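Local coordinates for protein FkbI (Streptomyces hygroscopicus, PDB 1R2J) that binds FAD and probably acts as an acyl-ACP dehydrogenase in making the methoxymalonyl extender unit of the polyketide immunosuppressant FK520, at residues A311-A319 / V333-K341. Residues are numbered along the deposited sequence; the frame is centred on the assembly and turned at random.
Sequences AAAGAATAA and VERAYRDAK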
ATOM      1  N   ALA A 311       2.655  11.972   8.515  1.00 13.90           N
ATOM      2  CA  ALA A 311       3.726  11.783   7.540  1.00 16.49           C
ATOM      3  C   ALA A 311       3.766  12.951   6.543  1.00 16.47           C
ATOM      4  O   ALA A 311       4.846  13.423   6.172  1.00 14.48           O
ATOM      5  CB  ALA A 311       3.540  10.462   6.792  1.00 17.52           C
ATOM      6  N   ALA A 312       2.591  13.409   6.109  1.00 15.40           N
ATOM      7  CA  ALA A 312       2.500  14.527   5.167  1.00 16.49           C
ATOM      8  C   ALA A 312       3.042  15.799   5.816  1.00 17.23           C
ATOM      9  O   ALA A 312       3.764  16.575   5.187  1.00 18.15           O
ATOM     10  CB  ALA A 312       1.049  14.743   4.738  1.00 15.29           C
ATOM     11  N   ALA A 313       2.686  16.016   7.076  1.00 17.19           N
ATOM     12  CA  ALA A 313       3.154  17.198   7.794  1.00 17.74           C
ATOM     13  C   ALA A 313       4.656  17.061   8.051  1.00 17.46           C
ATOM     14  O   ALA A 313       5.416  18.018   7.897  1.00 17.10           O
ATOM     15  CB  ALA A 313       2.401  17.347   9.109  1.00 15.99           C
ATOM     16  N   GLY A 314       5.076  15.861   8.444  1.00 17.12           N
ATOM     17  CA  GLY A 314       6.490  15.627   8.704  1.00 17.24           C
ATOM     18  C   GLY A 314       7.357  15.858   7.477  1.00 17.39           C
ATOM     19  O   GLY A 314       8.441  16.434   7.567  1.00 17.86           O
ATOM     20  N   ALA A 315       6.883  15.413   6.320  1.00 16.90           N
ATOM     21  CA  ALA A 315       7.642  15.573   5.089  1.00 15.97           C
ATOM     22  C   ALA A 315       7.828  17.052   4.760  1.00 16.34           C
ATOM     23  O   ALA A 315       8.907  17.456   4.339  1.00 15.93           O
ATOM     24  CB  ALA A 315       6.944  14.839   3.934  1.00 16.73           C
ATOM     25  N   ALA A 316       6.785  17.861   4.960  1.00 15.38           N
ATOM     26  CA  ALA A 316       6.885  19.293   4.681  1.00 15.67           C
ATOM     27  C   ALA A 316       7.889  19.947   5.631  1.00 16.37           C
ATOM     28  O   ALA A 316       8.651  20.830   5.235  1.00 15.70           O
ATOM     29  CB  ALA A 316       5.513  19.965   4.813  1.00 15.97           C
ATOM     30  N   THR A 317       7.888  19.497   6.881  1.00 17.45           N
ATOM     31  CA  THR A 317       8.792  20.015   7.908  1.00 17.30           C
ATOM     32  C   THR A 317      10.245  19.658   7.589  1.00 18.20           C
ATOM     33  O   THR A 317      11.144  20.496   7.717  1.00 18.10           O
ATOM     34  CB  THR A 317       8.408  19.450   9.284  1.00 18.53           C
ATOM     35  OG1 THR A 317       7.091  19.908   9.618  1.00 16.81           O
ATOM     36  CG2 THR A 317       9.394  19.894  10.362  1.00 18.35           C
ATOM     37  N   ALA A 318      10.467  18.417   7.161  1.00 16.71           N
ATOM     38  CA  ALA A 318      11.809  17.958   6.819  1.00 15.70           C
ATOM     39  C   ALA A 318      12.317  18.725   5.597  1.00 16.28           C
ATOM     40  O   ALA A 318      13.490  19.095   5.526  1.00 16.55           O
ATOM     41  CB  ALA A 318      11.805  16.447   6.530  1.00 14.18           C
ATOM     42  N   ALA A 319      11.436  18.955   4.629  1.00 15.76           N
ATOM     43  CA  ALA A 319      11.833  19.689   3.437  1.00 18.50           C
ATOM     44  C   ALA A 319      12.274  21.090   3.837  1.00 16.99           C
ATOM     45  O   ALA A 319      13.214  21.635   3.266  1.00 19.03           O
ATOM     46  CB  ALA A 319      10.675  19.764   2.444  1.00 18.88           C
ATOM     47  N   VAL A 333      13.724  13.269   1.115  1.00 20.45           N
ATOM     48  CA  VAL A 333      12.774  14.264   1.593  1.00 22.06           C
ATOM     49  C   VAL A 333      11.905  14.755   0.442  1.00 21.62           C
ATOM     50  O   VAL A 333      10.710  14.991   0.617  1.00 22.85           O
ATOM     51  CB  VAL A 333      13.500  15.437   2.288  1.00 22.02           C
ATOM     52  CG1 VAL A 333      12.513  16.535   2.630  1.00 24.75           C
ATOM     53  CG2 VAL A 333      14.148  14.934   3.579  1.00 21.01           C
ATOM     54  N   GLU A 334      12.506  14.875  -0.736  1.00 22.56           N
ATOM     55  CA  GLU A 334      11.796  15.298  -1.941  1.00 22.73           C
ATOM     56  C   GLU A 334      10.651  14.328  -2.234  1.00 20.70           C
ATOM     57  O   GLU A 334       9.513  14.736  -2.471  1.00 19.52           O
ATOM     58  CB  GLU A 334      12.758  15.303  -3.132  1.00 28.28           C
ATOM     59  CG  GLU A 334      12.083  14.975  -4.472  1.00 33.01           C
ATOM     60  CD  GLU A 334      11.184  16.091  -4.905  1.00 34.51           C
ATOM     61  OE1 GLU A 334      10.250  15.861  -5.699  1.00 34.05           O
ATOM     62  OE2 GLU A 334      11.435  17.219  -4.437  1.00 38.02           O
ATOM     63  N   ARG A 335      10.981  13.042  -2.241  1.00 19.74           N
ATOM     64  CA  ARG A 335      10.019  11.979  -2.502  1.00 19.55           C
ATOM     65  C   ARG A 335       8.998  11.817  -1.372  1.00 20.07           C
ATOM     66  O   ARG A 335       7.823  11.545  -1.625  1.00 21.51           O
ATOM     67  CB  ARG A 335      10.757  10.654  -2.724  1.00 19.07           C
ATOM     68  CG  ARG A 335      11.609  10.631  -3.982  1.00 21.15           C
ATOM     69  CD  ARG A 335      12.241   9.268  -4.219  1.00 21.39           C
ATOM     70  NE  ARG A 335      13.403   9.011  -3.368  1.00 22.63           N
ATOM     71  CZ  ARG A 335      13.391   8.289  -2.254  1.00 22.96           C
ATOM     72  NH1 ARG A 335      12.267   7.739  -1.822  1.00 23.69           N
ATOM     73  NH2 ARG A 335      14.519   8.096  -1.579  1.00 23.50           N
ATOM     74  N   ALA A 336       9.450  11.970  -0.129  1.00 18.42           N
ATOM     75  CA  ALA A 336       8.552  11.847   1.019  1.00 17.97           C
ATOM     76  C   ALA A 336       7.431  12.877   0.902  1.00 17.49           C
ATOM     77  O   ALA A 336       6.268  12.583   1.167  1.00 18.58           O
ATOM     78  CB  ALA A 336       9.325  12.074   2.322  1.00 16.99           C
ATOM     79  N   TYR A 337       7.797  14.091   0.503  1.00 17.62           N
ATOM     80  CA  TYR A 337       6.841  15.179   0.367  1.00 16.51           C
ATOM     81  C   TYR A 337       5.713  14.799  -0.608  1.00 18.53           C
ATOM     82  O   TYR A 337       4.524  14.923  -0.277  1.00 14.11           O
ATOM     83  CB  TYR A 337       7.579  16.442  -0.096  1.00 18.32           C
ATOM     84  CG  TYR A 337       6.728  17.688  -0.138  1.00 19.63           C
ATOM     85  CD1 TYR A 337       6.095  18.171   1.013  1.00 18.97           C
ATOM     86  CD2 TYR A 337       6.567  18.399  -1.325  1.00 18.64           C
ATOM     87  CE1 TYR A 337       5.323  19.340   0.981  1.00 19.16           C
ATOM     88  CE2 TYR A 337       5.796  19.563  -1.368  1.00 19.46           C
ATOM     89  CZ  TYR A 337       5.180  20.026  -0.214  1.00 20.14           C
ATOM     90  OH  TYR A 337       4.410  21.165  -0.265  1.00 21.34           O
ATOM     91  N   ARG A 338       6.087  14.322  -1.796  1.00 18.19           N
ATOM     92  CA  ARG A 338       5.102  13.915  -2.804  1.00 19.36           C
ATOM     93  C   ARG A 338       4.389  12.615  -2.446  1.00 18.18           C
ATOM     94  O   ARG A 338       3.185  12.478  -2.677  1.00 18.34           O
ATOM     95  CB  ARG A 338       5.764  13.738  -4.182  1.00 19.36           C
ATOM     96  CG  ARG A 338       6.094  15.045  -4.910  1.00 20.53           C
ATOM     97  CD  ARG A 338       6.706  14.793  -6.300  1.00 17.85           C
ATOM     98  NE  ARG A 338       8.035  14.185  -6.227  1.00 18.83           N
ATOM     99  CZ  ARG A 338       8.298  12.895  -6.439  1.00 21.69           C
ATOM    100  NH1 ARG A 338       7.320  12.047  -6.756  1.00 15.41           N
ATOM    101  NH2 ARG A 338       9.542  12.440  -6.303  1.00 18.17           N
ATOM    102  N   ASP A 339       5.133  11.662  -1.890  1.00 18.14           N
ATOM    103  CA  ASP A 339       4.561  10.366  -1.535  1.00 18.23           C
ATOM    104  C   ASP A 339       3.555  10.454  -0.398  1.00 17.21           C
ATOM    105  O   ASP A 339       2.495   9.846  -0.471  1.00 18.83           O
ATOM    106  CB  ASP A 339       5.659   9.354  -1.158  1.00 19.18           C
ATOM    107  CG  ASP A 339       6.610   9.051  -2.311  1.00 19.67           C
ATOM    108  OD1 ASP A 339       6.280   9.362  -3.475  1.00 19.28           O
ATOM    109  OD2 ASP A 339       7.693   8.485  -2.050  1.00 21.07           O
ATOM    110  N   ALA A 340       3.891  11.211   0.643  1.00 14.62           N
ATOM    111  CA  ALA A 340       3.022  11.361   1.807  1.00 15.48           C
ATOM    112  C   ALA A 340       1.698  12.036   1.442  1.00 16.58           C
ATOM    113  O   ALA A 340       0.650  11.702   1.993  1.00 15.35           O
ATOM    114  CB  ALA A 340       3.742  12.160   2.912  1.00 13.68           C
ATOM    115  N   LYS A 341       1.756  12.985   0.516  1.00 18.01           N
ATOM    116  CA  LYS A 341       0.558  13.684   0.077  1.00 17.24           C
ATOM    117  C   LYS A 341      -0.433  12.652  -0.467  1.00 19.16           C
ATOM    118  O   LYS A 341      -1.624  12.685  -0.148  1.00 18.46           O
ATOM    119  CB  LYS A 341       0.924  14.699  -1.009  1.00 17.57           C
ATOM    120  CG  LYS A 341      -0.253  15.470  -1.591  1.00 19.33           C
ATOM    121  CD  LYS A 341      -0.958  16.310  -0.536  1.00 20.81           C
ATOM    122  CE  LYS A 341      -2.289  15.684  -0.132  1.00 23.36           C
ATOM    123  NZ  LYS A 341      -2.957  16.494   0.924  1.00 25.79           N
TER
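Val333 meets Ala318 and Ala319 where two neighbouring helices of the C-terminal helical domain of the acyl-CoA dehydrogenase fold pair as an antiparallel helical hairpin. The segments 311-319 and 333-341 show how alanine lets helices draw close: their axes approach to 8.2 Å at an angle of 155°, with no hydrogen bond between them. At the loop end Val333 supplies the branched side chain. Val333 CG1, anti to the backbone N (chi1 173°), lies against the backbone of helix 297-322, 3.3 Å from Ala319 N. Both methyls of Val333 touch Ala318 CB, whereas CG1 alone also reaches Ala319. One turn on, Ala336 brings its methyl to that of Ala315, with 4.0 Å between the two CB atoms. Helix 219-248 also packs here, its Cys240 touching both Ala336 and Ala318.

Tyr337 covers the more exposed flank. Tyr337 CA packs 3.6 Å from Ala315 CB, so backbone and methyl meet directly. The ring, carried anti to the backbone N (chi1 -174°), lies alongside helix 297-322 at Ala316, whose CB comes to the ring edge near its plane, 3.9 Å from Tyr337 CE1. Arg338 and Asp339 face other parts of the chain: Arg338 forms salt bridges with Glu334, one turn earlier, and with Asp20, and Asp339 OD1 accepts a hydrogen bond from Cys186 N.

Ala340 completes the seam toward the flavin end, its side chain about 11 Å from the bound FAD; helix 332-345 ends at Ile345, an FAD-binding residue. Here the methyl of Ala340 nestles between Ala311, Ala312 and Ala315, with Ala340 CB 3.5 Å from Ala312 CA and 3.7 Å from Ala311 O.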